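Papain-like cysteine protease (PDB 3MTV) probably cleaves peptide bonds as the nsp1-beta piece of a porcine arterivirus polyprotein, acts as a metal-dependent nuclease and probably helps block host mRNA export. Local coordinates at residues G9-V14 with V29-V34; T47-H52 with F60-P65; I157-L162 with P166-F171. One frame throughout, in Å; residues are numbered along the deposited sequence.

The three contacts follow one another along the chain without overlapping. Interaction 1 lies in the N-terminal part, between strand 10-15 and the loop ahead of helix 39-48. Interaction 2 begins where that same helix ends, its centre about 17 Å from that of interaction 1, and both reach the second subunit. Interaction 3 belongs to the papain-like protease part, at strand 158-162 of another sheet, its centre about 17 Å from that of interaction 2 and about 29 Å from that of interaction 1. Interaction 2 lies between the two parts: P51 and H52 pack on strand 18-23 of the N-terminal sheet, while F60 CZ lies 3.8 Å from P169 O and P50 CG 4.0 Å from I157 CD1.

Interaction 1. Residues G9-V14 with V29-V34; sequences GAVMYV and VKFEPV
M12 and V11, consecutive on strand 10-15, send their side chains to opposite faces and meet different residues of the 29-34 loop. On one face the contact is purely aliphatic. M12 runs out extended, with CG anti to the backbone N (chi1 157°), and then bends at its last torsion, so that its terminal methyl turns to the loop. There M12 CE lies 3.8 Å from V34 CG1, and the two side chains cross at about a right angle. On the other face a methyl meets a ring: V11 CG1 approaches F31 CD1 obliquely at 4.3 Å. The phenyl group of F31 has a second aromatic partner, an edge-to-face pair with W156 of the second subunit.

The backbones themselves stay apart, V11 CA being 8.4 Å from F31 CA. Strand 3-7 links them, because M12 is bonded through its backbone to Y4 and E32 to D5. V34 also packs on Y4 and I6 of that strand, and M12 adds I6, V19 of strand 18-23 and L45 of helix 39-48. The loop thus lies against the antiparallel N-terminal sheet, with helix 39-48 beside M12 and the second subunit beside F31.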
ATOM      1  N   GLY A   9     -10.661  -0.420   8.654  1.00 64.76           N
ATOM      2  CA  GLY A   9      -9.409   0.297   8.766  1.00 43.51           C
ATOM      3  C   GLY A   9      -8.416  -0.019   7.657  1.00 42.55           C
ATOM      4  O   GLY A   9      -7.444   0.627   7.552  1.00 61.88           O
ATOM      5  N   ALA A  10      -8.697  -0.942   6.770  1.00 48.23           N
ATOM      6  CA  ALA A  10      -7.817  -1.199   5.645  1.00 52.62           C
ATOM      7  C   ALA A  10      -8.318  -0.830   4.242  1.00 70.50           C
ATOM      8  O   ALA A  10      -9.545  -0.473   4.012  1.00 56.54           O
ATOM      9  CB  ALA A  10      -7.586  -2.652   5.613  1.00 43.03           C
ATOM     10  N   VAL A  11      -7.406  -1.071   3.287  1.00 34.57           N
ATOM     11  CA  VAL A  11      -7.810  -0.958   1.917  1.00 42.37           C
ATOM     12  C   VAL A  11      -7.054  -1.970   1.129  1.00 51.84           C
ATOM     13  O   VAL A  11      -6.105  -2.488   1.627  1.00 55.24           O
ATOM     14  CB  VAL A  11      -7.361   0.399   1.328  1.00 57.06           C
ATOM     15  CG1 VAL A  11      -8.137   1.504   1.907  1.00 48.49           C
ATOM     16  CG2 VAL A  11      -5.862   0.644   1.514  1.00 42.10           C
ATOM     17  N   MET A  12      -7.359  -2.210  -0.139  1.00 40.88           N
ATOM     18  CA  MET A  12      -6.683  -3.343  -0.695  1.00 48.36           C
ATOM     19  C   MET A  12      -6.335  -3.072  -2.074  1.00 56.96           C
ATOM     20  O   MET A  12      -7.144  -2.478  -2.740  1.00 62.08           O
ATOM     21  CB  MET A  12      -7.645  -4.514  -0.734  1.00 57.48           C
ATOM     22  CG  MET A  12      -7.253  -5.529  -1.757  1.00 64.76           C
ATOM     23  SD  MET A  12      -8.172  -7.091  -1.728  1.00 80.81           S
ATOM     24  CE  MET A  12      -9.777  -6.687  -2.368  1.00 46.46           C
ATOM     25  N   TYR A  13      -5.149  -3.480  -2.522  1.00 52.50           N
ATOM     26  CA  TYR A  13      -4.735  -3.078  -3.835  1.00 60.23           C
ATOM     27  C   TYR A  13      -4.803  -4.319  -4.624  1.00 56.83           C
ATOM     28  O   TYR A  13      -4.519  -5.356  -4.071  1.00 65.38           O
ATOM     29  CB  TYR A  13      -3.291  -2.639  -3.885  1.00 59.55           C
ATOM     30  CG  TYR A  13      -2.797  -1.504  -3.002  1.00 59.72           C
ATOM     31  CD1 TYR A  13      -3.518  -1.039  -1.936  1.00 51.40           C
ATOM     32  CD2 TYR A  13      -1.545  -0.914  -3.241  1.00 52.77           C
ATOM     33  CE1 TYR A  13      -2.997  -0.010  -1.097  1.00 66.10           C
ATOM     34  CE2 TYR A  13      -1.035   0.136  -2.411  1.00 58.71           C
ATOM     35  CZ  TYR A  13      -1.765   0.571  -1.356  1.00 56.54           C
ATOM     36  OH  TYR A  13      -1.301   1.567  -0.569  1.00 51.74           O
ATOM     37  N   VAL A  14      -5.103  -4.205  -5.930  1.00 67.40           N
ATOM     38  CA  VAL A  14      -5.227  -5.335  -6.855  1.00 51.68           C
ATOM     39  C   VAL A  14      -4.761  -5.144  -8.283  1.00 67.03           C
ATOM     40  O   VAL A  14      -5.077  -4.095  -8.867  1.00 93.00           O
ATOM     41  CB  VAL A  14      -6.629  -5.511  -7.122  1.00 52.03           C
ATOM     42  CG1 VAL A  14      -6.768  -6.703  -7.952  1.00 45.15           C
ATOM     43  CG2 VAL A  14      -7.464  -5.625  -5.819  1.00 44.59           C
ATOM     44  N   VAL A  29      -9.221   9.401   3.713  1.00 54.09           N
ATOM     45  CA  VAL A  29      -9.023   8.357   2.754  1.00 58.80           C
ATOM     46  C   VAL A  29     -10.314   7.615   2.489  1.00 58.28           C
ATOM     47  O   VAL A  29     -10.898   7.053   3.397  1.00 74.40           O
ATOM     48  CB  VAL A  29      -8.049   7.386   3.184  1.00 64.41           C
ATOM     49  CG1 VAL A  29      -7.975   6.469   2.063  1.00 51.52           C
ATOM     50  CG2 VAL A  29      -6.698   8.028   3.394  1.00 50.23           C
ATOM     51  N   LYS A  30     -10.783   7.660   1.261  1.00 52.75           N
ATOM     52  CA  LYS A  30     -12.162   7.248   0.949  1.00 65.98           C
ATOM     53  C   LYS A  30     -12.289   6.811  -0.451  1.00 54.40           C
ATOM     54  O   LYS A  30     -12.562   7.572  -1.317  1.00 60.05           O
ATOM     55  CB  LYS A  30     -13.217   8.326   1.239  1.00 41.54           C
ATOM     56  CG  LYS A  30     -13.248   8.720   2.746  1.00 58.31           C
ATOM     57  CD  LYS A  30     -14.564   9.381   3.067  1.00 85.27           C
ATOM     58  CE  LYS A  30     -15.055   9.204   4.526  1.00107.92           C
ATOM     59  NZ  LYS A  30     -15.728  10.490   5.011  1.00 99.26           N
ATOM     60  N   PHE A  31     -12.082   5.538  -0.673  1.00 61.69           N
ATOM     61  CA  PHE A  31     -12.205   5.022  -1.997  1.00 54.82           C
ATOM     62  C   PHE A  31     -13.491   4.262  -2.127  1.00 59.89           C
ATOM     63  O   PHE A  31     -14.176   3.998  -1.146  1.00 58.59           O
ATOM     64  CB  PHE A  31     -11.156   3.912  -2.206  1.00 67.97           C
ATOM     65  CG  PHE A  31      -9.762   4.379  -2.241  1.00 52.63           C
ATOM     66  CD1 PHE A  31      -9.009   4.460  -1.108  1.00 74.38           C
ATOM     67  CD2 PHE A  31      -9.167   4.740  -3.432  1.00 74.42           C
ATOM     68  CE1 PHE A  31      -7.643   4.945  -1.195  1.00 63.69           C
ATOM     69  CE2 PHE A  31      -7.871   5.229  -3.476  1.00 43.01           C
ATOM     70  CZ  PHE A  31      -7.126   5.318  -2.361  1.00 51.34           C
ATOM     71  N   GLU A  32     -13.679   3.752  -3.344  1.00 69.62           N
ATOM     72  CA  GLU A  32     -14.746   2.847  -3.703  1.00 58.95           C
ATOM     73  C   GLU A  32     -14.765   1.563  -2.901  1.00 70.44           C
ATOM     74  O   GLU A  32     -13.711   1.065  -2.555  1.00 75.73           O
ATOM     75  CB  GLU A  32     -14.657   2.569  -5.189  1.00 61.26           C
ATOM     76  CG  GLU A  32     -15.240   3.722  -6.007  1.00 73.17           C
ATOM     77  CD  GLU A  32     -15.190   3.429  -7.523  1.00129.03           C
ATOM     78  OE1 GLU A  32     -15.108   2.122  -7.826  1.00 74.51           O
ATOM     79  OE2 GLU A  32     -15.226   4.503  -8.330  1.00 84.73           O
ATOM     80  N   PRO A  33     -15.954   1.030  -2.583  1.00 69.50           N
ATOM     81  CA  PRO A  33     -15.720  -0.173  -1.841  1.00 67.15           C
ATOM     82  C   PRO A  33     -15.626  -1.313  -2.751  1.00 68.35           C
ATOM     83  O   PRO A  33     -15.702  -1.180  -3.966  1.00 61.59           O
ATOM     84  CB  PRO A  33     -16.945  -0.299  -0.971  1.00 71.77           C
ATOM     85  CG  PRO A  33     -17.447   1.007  -0.850  1.00 61.45           C
ATOM     86  CD  PRO A  33     -17.218   1.619  -2.179  1.00 64.69           C
ATOM     87  N   VAL A  34     -15.405  -2.437  -2.099  1.00 72.80           N
ATOM     88  CA  VAL A  34     -15.042  -3.619  -2.766  1.00 69.04           C
ATOM     89  C   VAL A  34     -16.279  -4.183  -3.377  1.00 74.17           C
ATOM     90  O   VAL A  34     -17.298  -4.322  -2.702  1.00 62.15           O
ATOM     91  CB  VAL A  34     -14.583  -4.736  -1.785  1.00 79.17           C
ATOM     92  CG1 VAL A  34     -13.229  -5.081  -2.079  1.00 39.01           C
ATOM     93  CG2 VAL A  34     -14.922  -4.502  -0.229  1.00 41.28           C
TER

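Interaction 2. Residues T47-H52 with F60-P65; sequences TSFPPH and FTFITP
F49 and F60 form a T-shaped aromatic pair just past the C-terminal end of helix 39-48. Their side chains arrive from opposite directions, the ring planes stand at 88°, and the centroids are 5.0 Å apart. F49 supplies the edge. F49 CZ lies over one face of F60, offset toward the rim near CE2 and CD2, with F49 CE2 beside it nearest F60 CE2. F62, two residues on, completes a cluster of three phenylalanines in another way: F62 CE2 lies 4.4 Å from F49 CE1, each atom close to the plane of the other ring, which makes this an edge-to-edge approach.

Further out, the chain geometry explains the placement of F49. It is the first residue to leave helical backbone angles, and its CG is anti to the carbonyl carbon (chi1 -56°), which sends the ring toward the 60-65 loop. The helix end is tied to a later loop through T47 O, bonded to S70 OG, and through backbone bonding of S48 with M71. L80 packs against both S48 and F60. Beyond the two prolines, H52 hydrogen-bonds to Y13 and R24 of the second subunit.

The hydroxyl of S48 faces back to the helix: it is hydrogen-bonded to R44 O, while S48 OG also lies 4.5 Å from F62 CE2, at the edge of that ring.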
ATOM      1  N   THR A  47      -7.589 -10.846   6.899  1.00 72.36           N
ATOM      2  CA  THR A  47      -7.623 -11.688   8.076  1.00 69.87           C
ATOM      3  C   THR A  47      -6.355 -12.509   8.188  1.00 67.60           C
ATOM      4  O   THR A  47      -5.772 -12.695   9.287  1.00 56.62           O
ATOM      5  CB  THR A  47      -8.905 -12.558   8.133  1.00 43.16           C
ATOM      6  OG1 THR A  47      -9.905 -11.787   8.813  1.00 67.56           O
ATOM      7  CG2 THR A  47      -8.662 -13.750   8.996  1.00 68.27           C
ATOM      8  N   SER A  48      -5.846 -12.985   7.078  1.00 50.58           N
ATOM      9  CA  SER A  48      -4.717 -13.854   7.287  1.00 56.00           C
ATOM     10  C   SER A  48      -3.277 -13.365   7.022  1.00 65.54           C
ATOM     11  O   SER A  48      -2.307 -13.887   7.563  1.00 70.16           O
ATOM     12  CB  SER A  48      -5.045 -15.238   6.728  1.00 70.67           C
ATOM     13  OG  SER A  48      -5.606 -15.054   5.493  1.00 78.41           O
ATOM     14  N   PHE A  49      -3.096 -12.301   6.262  1.00 79.41           N
ATOM     15  CA  PHE A  49      -1.717 -11.802   6.016  1.00 53.93           C
ATOM     16  C   PHE A  49      -1.303 -10.509   6.647  1.00 47.20           C
ATOM     17  O   PHE A  49      -2.091  -9.866   7.313  1.00 74.39           O
ATOM     18  CB  PHE A  49      -1.491 -11.686   4.567  1.00 45.96           C
ATOM     19  CG  PHE A  49      -1.716 -12.928   3.872  1.00 62.42           C
ATOM     20  CD1 PHE A  49      -2.963 -13.257   3.411  1.00 79.22           C
ATOM     21  CD2 PHE A  49      -0.697 -13.827   3.729  1.00 86.79           C
ATOM     22  CE1 PHE A  49      -3.187 -14.458   2.767  1.00 56.23           C
ATOM     23  CE2 PHE A  49      -0.914 -15.033   3.049  1.00 96.02           C
ATOM     24  CZ  PHE A  49      -2.171 -15.323   2.553  1.00 72.03           C
ATOM     25  N   PRO A  50      -0.015 -10.174   6.560  1.00 63.85           N
ATOM     26  CA  PRO A  50       0.207  -8.847   7.140  1.00 61.65           C
ATOM     27  C   PRO A  50       0.212  -7.762   6.024  1.00 50.56           C
ATOM     28  O   PRO A  50       0.523  -8.075   4.844  1.00 65.69           O
ATOM     29  CB  PRO A  50       1.607  -9.025   7.742  1.00 47.92           C
ATOM     30  CG  PRO A  50       2.308 -10.025   6.743  1.00 47.98           C
ATOM     31  CD  PRO A  50       1.258 -10.949   6.350  1.00 42.11           C
ATOM     32  N   PRO A  51       0.023  -6.486   6.392  1.00 49.71           N
ATOM     33  CA  PRO A  51      -0.104  -5.387   5.451  1.00 41.47           C
ATOM     34  C   PRO A  51       1.097  -5.353   4.563  1.00 41.86           C
ATOM     35  O   PRO A  51       2.079  -5.753   4.995  1.00 51.39           O
ATOM     36  CB  PRO A  51      -0.060  -4.225   6.344  1.00 53.50           C
ATOM     37  CG  PRO A  51      -0.015  -4.684   7.782  1.00 39.11           C
ATOM     38  CD  PRO A  51       0.513  -6.002   7.683  1.00 61.76           C
ATOM     39  N   HIS A  52       0.972  -5.063   3.291  1.00 47.71           N
ATOM     40  CA  HIS A  52       2.074  -4.520   2.515  1.00 41.28           C
ATOM     41  C   HIS A  52       2.769  -5.648   1.978  1.00 52.96           C
ATOM     42  O   HIS A  52       3.777  -5.472   1.226  1.00 60.98           O
ATOM     43  CB  HIS A  52       3.086  -3.636   3.318  1.00 49.94           C
ATOM     44  CG  HIS A  52       2.478  -2.473   4.104  1.00 52.31           C
ATOM     45  ND1 HIS A  52       1.742  -1.438   3.526  1.00 44.92           N
ATOM     46  CD2 HIS A  52       2.538  -2.177   5.432  1.00 45.43           C
ATOM     47  CE1 HIS A  52       1.367  -0.592   4.480  1.00 62.52           C
ATOM     48  NE2 HIS A  52       1.865  -0.999   5.649  1.00 41.58           N
ATOM     49  N   PHE A  60      -2.764 -20.295  -2.422  1.00 57.60           N
ATOM     50  CA  PHE A  60      -3.032 -20.613  -1.020  1.00 87.32           C
ATOM     51  C   PHE A  60      -4.344 -21.328  -0.851  1.00 91.37           C
ATOM     52  O   PHE A  60      -5.152 -21.243  -1.752  1.00 93.67           O
ATOM     53  CB  PHE A  60      -3.190 -19.326  -0.192  1.00 79.00           C
ATOM     54  CG  PHE A  60      -1.898 -18.561   0.010  1.00 76.84           C
ATOM     55  CD1 PHE A  60      -1.299 -17.871  -1.046  1.00 90.69           C
ATOM     56  CD2 PHE A  60      -1.288 -18.525   1.242  1.00 78.41           C
ATOM     57  CE1 PHE A  60      -0.121 -17.164  -0.863  1.00 79.97           C
ATOM     58  CE2 PHE A  60      -0.148 -17.828   1.417  1.00 69.71           C
ATOM     59  CZ  PHE A  60       0.434 -17.147   0.372  1.00 89.97           C
ATOM     60  N   THR A  61      -4.627 -21.939   0.309  1.00 57.68           N
ATOM     61  CA  THR A  61      -5.855 -22.640   0.339  1.00 52.28           C
ATOM     62  C   THR A  61      -6.624 -22.244   1.613  1.00 60.09           C
ATOM     63  O   THR A  61      -6.027 -22.072   2.613  1.00 74.53           O
ATOM     64  CB  THR A  61      -5.607 -24.175  -0.080  1.00 78.53           C
ATOM     65  OG1 THR A  61      -5.109 -24.876   1.020  1.00 70.75           O
ATOM     66  CG2 THR A  61      -4.543 -24.456  -1.411  1.00 55.42           C
ATOM     67  N   PHE A  62      -7.926 -21.980   1.560  1.00 68.84           N
ATOM     68  CA  PHE A  62      -8.608 -21.273   2.663  1.00 71.04           C
ATOM     69  C   PHE A  62      -9.602 -22.239   3.254  1.00 71.67           C
ATOM     70  O   PHE A  62      -9.775 -23.280   2.684  1.00 84.46           O
ATOM     71  CB  PHE A  62      -9.185 -19.916   2.173  1.00 68.90           C
ATOM     72  CG  PHE A  62      -8.113 -19.042   1.545  1.00 78.64           C
ATOM     73  CD1 PHE A  62      -7.709 -19.236   0.189  1.00100.79           C
ATOM     74  CD2 PHE A  62      -7.372 -18.130   2.339  1.00 86.97           C
ATOM     75  CE1 PHE A  62      -6.596 -18.498  -0.405  1.00 85.45           C
ATOM     76  CE2 PHE A  62      -6.285 -17.419   1.776  1.00 67.14           C
ATOM     77  CZ  PHE A  62      -5.901 -17.611   0.396  1.00 74.10           C
ATOM     78  N   ILE A  63     -10.173 -21.976   4.416  1.00 43.01           N
ATOM     79  CA  ILE A  63     -10.909 -23.014   5.149  1.00 62.74           C
ATOM     80  C   ILE A  63     -11.826 -22.210   6.027  1.00 68.25           C
ATOM     81  O   ILE A  63     -11.794 -21.039   5.997  1.00 70.53           O
ATOM     82  CB  ILE A  63     -10.032 -24.016   6.085  1.00 66.47           C
ATOM     83  CG1 ILE A  63      -9.762 -23.390   7.486  1.00 67.10           C
ATOM     84  CG2 ILE A  63      -8.801 -24.748   5.294  1.00 50.36           C
ATOM     85  CD1 ILE A  63      -9.471 -24.354   8.741  1.00 60.40           C
ATOM     86  N   THR A  64     -12.685 -22.770   6.818  1.00 65.47           N
ATOM     87  CA  THR A  64     -13.724 -21.834   7.181  1.00 75.15           C
ATOM     88  C   THR A  64     -13.223 -20.767   8.201  1.00 64.54           C
ATOM     89  O   THR A  64     -12.473 -21.069   9.116  1.00 74.31           O
ATOM     90  CB  THR A  64     -15.118 -22.583   7.516  1.00 94.23           C
ATOM     91  OG1 THR A  64     -15.402 -22.576   8.930  1.00 74.14           O
ATOM     92  CG2 THR A  64     -15.173 -24.063   6.922  1.00 60.62           C
ATOM     93  N   PRO A  65     -13.609 -19.492   8.012  1.00 98.52           N
ATOM     94  CA  PRO A  65     -13.465 -18.427   9.049  1.00101.39           C
ATOM     95  C   PRO A  65     -13.565 -18.899  10.520  1.00114.04           C
ATOM     96  O   PRO A  65     -14.577 -19.572  10.882  1.00102.88           O
ATOM     97  CB  PRO A  65     -14.658 -17.472   8.735  1.00 67.55           C
ATOM     98  CG  PRO A  65     -14.741 -17.574   7.128  1.00 96.39           C
ATOM     99  CD  PRO A  65     -14.091 -18.946   6.716  1.00 93.30           C
TER

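Interaction 3. Residues I157-L162 with P166-F171; sequences IRHLKL and PSLPGF
The histidine side of the probable papain-like active site is built here, where H159 on strand 158-162 packs against F171 at the start of strand 171-181. H159 CB is 3.7 Å from F171 CE2. The two rings lie oblique to each other, with planes at 46° and centroids 5.3 Å apart, and the phenyl group borders the histidine side chain. With its ring anti to the backbone N (chi1 -170°), H159 leaves CB against F171 and carries the imidazole on toward L168 and C90; the nearest side-chain atoms of H159 and C90 are about 3 Å apart. L168 CD1 also approaches the imidazole obliquely, and P86 packs against both L168 and H159. Two residues earlier, I157 CG2 meets the same phenyl atom, F171 CE2, at 4.2 Å.

A type II beta turn from L168 to F171 sets the position of that phenyl group. It is closed by the bond from F171 N to L168 O, 3.1 Å, and G170 takes the positive phi of the turn's third position. The same L168 O lies at the edge of the F171 ring, in its plane, and F150 adds a further aromatic neighbour.

At the other end of the contact K161 lays its aliphatic chain across the backbone joining P166 to S167. K161 CD is 3.9 Å from S167 CA, and the chain bends only at its final torsion. S167 OG is hydrogen-bonded to Q148 OE1, on strand 145-150, which lies between strands 158-162 and 171-181 in the sheet. The 166-171 loop thus returns across this middle strand, and its hydrophobic residues flank a strand-borne histidine set beside a cysteine, as in the Cys-His pair of papain-like proteases.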
ATOM      1  N   ILE A 157       9.795 -11.078   7.706  1.00 58.59           N
ATOM      2  CA  ILE A 157       9.309 -12.404   7.937  1.00 49.85           C
ATOM      3  C   ILE A 157      10.147 -13.296   7.133  1.00 53.85           C
ATOM      4  O   ILE A 157      10.031 -13.335   5.878  1.00 60.75           O
ATOM      5  CB  ILE A 157       7.878 -12.548   7.536  1.00 47.71           C
ATOM      6  CG1 ILE A 157       7.005 -11.948   8.586  1.00 48.24           C
ATOM      7  CG2 ILE A 157       7.463 -13.962   7.391  1.00 51.22           C
ATOM      8  CD1 ILE A 157       6.008 -11.051   7.980  1.00 48.79           C
ATOM      9  N   ARG A 158      10.954 -14.036   7.882  1.00 52.61           N
ATOM     10  CA  ARG A 158      11.891 -15.025   7.358  1.00 60.67           C
ATOM     11  C   ARG A 158      11.666 -16.433   7.824  1.00 54.43           C
ATOM     12  O   ARG A 158      10.926 -16.741   8.815  1.00 54.83           O
ATOM     13  CB  ARG A 158      13.320 -14.638   7.623  1.00 39.23           C
ATOM     14  CG  ARG A 158      13.687 -13.658   6.651  1.00 45.37           C
ATOM     15  CD  ARG A 158      15.029 -13.015   7.071  1.00 57.90           C
ATOM     16  NE  ARG A 158      15.592 -12.069   6.070  1.00 72.59           N
ATOM     17  CZ  ARG A 158      16.849 -11.559   6.023  1.00 73.16           C
ATOM     18  NH1 ARG A 158      17.811 -11.805   6.910  1.00 74.30           N
ATOM     19  NH2 ARG A 158      17.162 -10.752   5.051  1.00 73.23           N
ATOM     20  N   HIS A 159      12.373 -17.258   7.076  1.00 49.59           N
ATOM     21  CA  HIS A 159      12.226 -18.640   7.221  1.00 45.26           C
ATOM     22  C   HIS A 159      13.445 -19.372   6.673  1.00 60.94           C
ATOM     23  O   HIS A 159      14.095 -18.950   5.732  1.00 63.35           O
ATOM     24  CB  HIS A 159      10.966 -19.030   6.551  1.00 45.81           C
ATOM     25  CG  HIS A 159      10.565 -20.429   6.819  1.00 56.87           C
ATOM     26  ND1 HIS A 159      10.746 -21.430   5.895  1.00 51.38           N
ATOM     27  CD2 HIS A 159       9.956 -20.987   7.888  1.00 54.03           C
ATOM     28  CE1 HIS A 159      10.296 -22.565   6.410  1.00 64.54           C
ATOM     29  NE2 HIS A 159       9.797 -22.316   7.607  1.00 70.56           N
ATOM     30  N   LEU A 160      13.802 -20.488   7.258  1.00 47.30           N
ATOM     31  CA  LEU A 160      14.698 -21.247   6.454  1.00 62.14           C
ATOM     32  C   LEU A 160      14.289 -22.738   6.344  1.00 67.49           C
ATOM     33  O   LEU A 160      13.399 -23.226   7.049  1.00 60.16           O
ATOM     34  CB  LEU A 160      16.109 -21.020   6.920  1.00 59.70           C
ATOM     35  CG  LEU A 160      15.943 -21.392   8.393  1.00 68.71           C
ATOM     36  CD1 LEU A 160      16.170 -22.882   8.496  1.00 81.13           C
ATOM     37  CD2 LEU A 160      16.917 -20.730   9.312  1.00 48.35           C
ATOM     38  N   LYS A 161      14.932 -23.435   5.422  1.00 62.78           N
ATOM     39  CA  LYS A 161      14.506 -24.743   5.046  1.00 66.77           C
ATOM     40  C   LYS A 161      15.709 -25.238   4.300  1.00 73.45           C
ATOM     41  O   LYS A 161      16.578 -24.420   3.913  1.00 55.67           O
ATOM     42  CB  LYS A 161      13.273 -24.649   4.146  1.00 58.72           C
ATOM     43  CG  LYS A 161      13.542 -24.375   2.653  1.00 57.33           C
ATOM     44  CD  LYS A 161      12.223 -24.438   1.796  1.00 69.89           C
ATOM     45  CE  LYS A 161      12.441 -24.710   0.241  1.00 80.40           C
ATOM     46  NZ  LYS A 161      13.772 -24.356  -0.422  1.00 74.42           N
ATOM     47  N   LEU A 162      15.788 -26.549   4.103  1.00 61.06           N
ATOM     48  CA  LEU A 162      16.909 -27.055   3.354  1.00 69.13           C
ATOM     49  C   LEU A 162      16.624 -26.943   1.892  1.00 77.36           C
ATOM     50  O   LEU A 162      15.444 -26.966   1.472  1.00 65.31           O
ATOM     51  CB  LEU A 162      17.122 -28.502   3.632  1.00 80.04           C
ATOM     52  CG  LEU A 162      17.060 -28.905   5.065  1.00 79.84           C
ATOM     53  CD1 LEU A 162      16.396 -30.247   5.183  1.00 71.33           C
ATOM     54  CD2 LEU A 162      18.484 -28.941   5.428  1.00 65.09           C
ATOM     55  N   PRO A 166      10.678 -28.381  -0.220  1.00 87.37           N
ATOM     56  CA  PRO A 166       9.769 -27.581  -1.048  1.00106.47           C
ATOM     57  C   PRO A 166       9.370 -26.276  -0.362  1.00 98.07           C
ATOM     58  O   PRO A 166       8.919 -26.414   0.810  1.00 86.37           O
ATOM     59  CB  PRO A 166       8.495 -28.469  -1.097  1.00108.27           C
ATOM     60  CG  PRO A 166       8.751 -29.656  -0.087  1.00 69.10           C
ATOM     61  CD  PRO A 166       9.958 -29.279   0.703  1.00 91.65           C
ATOM     62  N   SER A 167       9.442 -25.118  -1.051  1.00 78.92           N
ATOM     63  CA  SER A 167       9.076 -23.808  -0.456  1.00 61.02           C
ATOM     64  C   SER A 167       7.627 -23.775   0.036  1.00 76.21           C
ATOM     65  O   SER A 167       6.708 -24.384  -0.565  1.00 61.49           O
ATOM     66  CB  SER A 167       9.405 -22.640  -1.372  1.00 61.78           C
ATOM     67  OG  SER A 167      10.830 -22.578  -1.650  1.00 77.64           O
ATOM     68  N   LEU A 168       7.428 -23.179   1.213  1.00 73.67           N
ATOM     69  CA  LEU A 168       6.065 -22.880   1.552  1.00 65.71           C
ATOM     70  C   LEU A 168       5.605 -21.757   0.589  1.00 75.55           C
ATOM     71  O   LEU A 168       6.360 -21.156  -0.232  1.00 85.04           O
ATOM     72  CB  LEU A 168       5.943 -22.474   2.987  1.00 64.29           C
ATOM     73  CG  LEU A 168       5.767 -23.496   4.104  1.00 66.31           C
ATOM     74  CD1 LEU A 168       6.065 -22.831   5.431  1.00 67.56           C
ATOM     75  CD2 LEU A 168       4.369 -23.960   4.248  1.00 62.60           C
ATOM     76  N   PRO A 169       4.347 -21.511   0.620  1.00 67.09           N
ATOM     77  CA  PRO A 169       3.643 -20.662  -0.339  1.00 61.03           C
ATOM     78  C   PRO A 169       3.968 -19.234  -0.055  1.00 73.18           C
ATOM     79  O   PRO A 169       3.767 -18.844   1.111  1.00 59.50           O
ATOM     80  CB  PRO A 169       2.161 -20.868   0.021  1.00 53.88           C
ATOM     81  CG  PRO A 169       2.123 -22.064   0.822  1.00 69.22           C
ATOM     82  CD  PRO A 169       3.465 -22.339   1.427  1.00 67.73           C
ATOM     83  N   GLY A 170       4.388 -18.469  -1.069  1.00 71.81           N
ATOM     84  CA  GLY A 170       4.798 -17.101  -0.809  1.00 66.76           C
ATOM     85  C   GLY A 170       6.187 -16.973  -0.218  1.00 68.53           C
ATOM     86  O   GLY A 170       6.614 -15.901   0.139  1.00 75.56           O
ATOM     87  N   PHE A 171       6.903 -18.070  -0.083  1.00 65.21           N
ATOM     88  CA  PHE A 171       8.274 -17.898   0.290  1.00 64.88           C
ATOM     89  C   PHE A 171       9.259 -18.042  -0.852  1.00 66.68           C
ATOM     90  O   PHE A 171       9.119 -18.836  -1.824  1.00 83.60           O
ATOM     91  CB  PHE A 171       8.663 -18.822   1.421  1.00 55.09           C
ATOM     92  CG  PHE A 171       8.038 -18.474   2.716  1.00 53.18           C
ATOM     93  CD1 PHE A 171       6.825 -18.943   3.031  1.00 49.91           C
ATOM     94  CD2 PHE A 171       8.713 -17.660   3.654  1.00 61.69           C
ATOM     95  CE1 PHE A 171       6.247 -18.590   4.342  1.00 70.53           C
ATOM     96  CE2 PHE A 171       8.156 -17.286   4.890  1.00 37.91           C
ATOM     97  CZ  PHE A 171       6.943 -17.759   5.261  1.00 34.71           C
TER